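Local coordinates for glycinin A3B4 subunit (Glycine max, PDB 2D5F), which serves as an 11S globulin seed storage protein of soybean, probably laying down nitrogen and carbon reserves for the germinating seedling, at residues 43-48 / 144-149. Residues are numbered along the deposited sequence; the frame is centred on the assembly and turned at random.
Sequences AGVTVS and ISLLDT
Leu146 spreads its two methyls under Val47 of the neighbouring strand and Val45 just ahead of it: CD1 lies 3.9 Å from CG1 of Val45, while CD2 rests 3.9 Å from CG2 of Val47, the side chains of Leu146 and Val47 crossing at about a right angle. With CG swung anti to the backbone N (chi1 -173°), the forked end of Leu146 leans nearer the other strand than its CB bond alone would bring it. Val47 turns its other methyl, CG1, to CG2 of Ile144, 3.7 Å away, and also touches Leu421 of the second cupin region; beta-branched residues suit such an extended backbone. Trimming Leu146 to an alanine would probably open a gap beneath both valines, taking from Val45 CG1 and Val47 CG2 the leucine methyls they rest on. On the reverse face Leu147 and Thr46 run alongside each other in a common direction, with CD2 of the leucine 3.6 Å from CG2 of the threonine; CD1 covers CB of Ser48. Pairs of backbone hydrogen bonds join Thr46 to Leu147 and Ser48 to Ser145, the straightest from Ser145 N to Ser48 O (171° at the hydrogen). Leu147 O also accepts from Thr149 N, which arrives from the face opposite Thr46 N as the chain bends through an inverse gamma turn centred on Asp148. Lacking a side chain, Gly44 easily adopts positive phi on leaving helix 38-43. Strands 46-52 and 141-147 are antiparallel neighbours in the N-terminal cupin beta-barrel.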
loop_
_atom_site.group_PDB
_atom_site.type_symbol
_atom_site.label_atom_id
_atom_site.label_comp_id
_atom_site.label_asym_id
_atom_site.label_seq_id
_atom_site.Cartn_x
_atom_site.Cartn_y
_atom_site.Cartn_z
ATOM N N ALA B 43 -13.339 -26.344 -1.616
ATOM C CA ALA B 43 -12.052 -25.690 -1.384
ATOM C C ALA B 43 -11.594 -24.835 -2.563
ATOM O O ALA B 43 -10.766 -23.940 -2.400
ATOM C CB ALA B 43 -10.998 -26.734 -1.057
ATOM N N GLY B 44 -12.133 -25.113 -3.746
ATOM C CA GLY B 44 -11.765 -24.346 -4.925
ATOM C C GLY B 44 -10.344 -24.621 -5.379
ATOM O O GLY B 44 -9.620 -23.706 -5.785
ATOM N N VAL B 45 -9.944 -25.889 -5.316
ATOM C CA VAL B 45 -8.598 -26.295 -5.709
ATOM C C VAL B 45 -8.612 -27.764 -6.117
ATOM O O VAL B 45 -9.633 -28.445 -6.018
ATOM C CB VAL B 45 -7.600 -26.210 -4.522
ATOM C CG1 VAL B 45 -7.611 -24.822 -3.886
ATOM C CG2 VAL B 45 -7.961 -27.279 -3.475
ATOM N N THR B 46 -7.468 -28.235 -6.592
ATOM C CA THR B 46 -7.297 -29.643 -6.909
ATOM C C THR B 46 -5.827 -29.924 -6.642
ATOM O O THR B 46 -5.050 -28.995 -6.409
ATOM C CB THR B 46 -7.692 -30.022 -8.358
ATOM O OG1 THR B 46 -7.816 -31.449 -8.430
ATOM C CG2 THR B 46 -6.656 -29.580 -9.363
ATOM N N VAL B 47 -5.443 -31.194 -6.648
ATOM C CA VAL B 47 -4.068 -31.556 -6.353
ATOM C C VAL B 47 -3.483 -32.507 -7.384
ATOM O O VAL B 47 -4.191 -33.328 -7.966
ATOM C CB VAL B 47 -3.970 -32.206 -4.947
ATOM C CG1 VAL B 47 -2.522 -32.538 -4.615
ATOM C CG2 VAL B 47 -4.563 -31.266 -3.895
ATOM N N SER B 48 -2.178 -32.390 -7.592
ATOM C CA SER B 48 -1.464 -33.222 -8.547
ATOM C C SER B 48 -0.150 -33.713 -7.939
ATOM O O SER B 48 0.631 -32.922 -7.418
ATOM C CB SER B 48 -1.186 -32.406 -9.808
ATOM O OG SER B 48 -0.306 -33.084 -10.680
ATOM N N ILE B 144 4.114 -32.842 -4.454
ATOM C CA ILE B 144 2.662 -32.710 -4.387
ATOM C C ILE B 144 2.299 -31.252 -4.631
ATOM O O ILE B 144 2.685 -30.365 -3.868
ATOM C CB ILE B 144 2.100 -33.162 -3.011
ATOM C CG1 ILE B 144 2.047 -34.696 -2.935
ATOM C CG2 ILE B 144 0.691 -32.620 -2.818
ATOM C CD1 ILE B 144 3.395 -35.368 -2.947
ATOM N N SER B 145 1.541 -31.015 -5.693
ATOM C CA SER B 145 1.162 -29.666 -6.056
ATOM C C SER B 145 -0.281 -29.278 -5.775
ATOM O O SER B 145 -1.214 -29.979 -6.154
ATOM C CB SER B 145 1.454 -29.431 -7.541
ATOM O OG SER B 145 1.022 -28.141 -7.928
ATOM N N LEU B 146 -0.449 -28.150 -5.095
ATOM C CA LEU B 146 -1.769 -27.620 -4.813
ATOM C C LEU B 146 -2.053 -26.680 -5.985
ATOM O O LEU B 146 -1.355 -25.673 -6.160
ATOM C CB LEU B 146 -1.766 -26.833 -3.493
ATOM C CG LEU B 146 -3.110 -26.330 -2.930
ATOM C CD1 LEU B 146 -3.711 -25.228 -3.820
ATOM C CD2 LEU B 146 -4.073 -27.505 -2.807
ATOM N N LEU B 147 -3.038 -27.037 -6.807
ATOM C CA LEU B 147 -3.426 -26.224 -7.959
ATOM C C LEU B 147 -4.559 -25.296 -7.510
ATOM O O LEU B 147 -5.713 -25.707 -7.414
ATOM C CB LEU B 147 -3.900 -27.112 -9.121
ATOM C CG LEU B 147 -2.871 -27.860 -9.993
ATOM C CD1 LEU B 147 -1.994 -28.748 -9.151
ATOM C CD2 LEU B 147 -3.603 -28.699 -11.036
ATOM N N ASP B 148 -4.217 -24.046 -7.227
ATOM C CA ASP B 148 -5.192 -23.067 -6.761
ATOM C C ASP B 148 -6.073 -22.537 -7.899
ATOM O O ASP B 148 -6.006 -21.360 -8.250
ATOM C CB ASP B 148 -4.445 -21.924 -6.061
ATOM C CG ASP B 148 -5.374 -20.958 -5.342
ATOM O OD1 ASP B 148 -6.495 -21.361 -4.957
ATOM O OD2 ASP B 148 -4.972 -19.793 -5.149
ATOM N N THR B 149 -6.906 -23.416 -8.453
ATOM C CA THR B 149 -7.800 -23.076 -9.561
ATOM C C THR B 149 -8.788 -21.941 -9.278
ATOM O O THR B 149 -9.145 -21.195 -10.184
ATOM C CB THR B 149 -8.634 -24.300 -10.009
ATOM O OG1 THR B 149 -9.240 -24.908 -8.861
ATOM C CG2 THR B 149 -7.763 -25.325 -10.725
#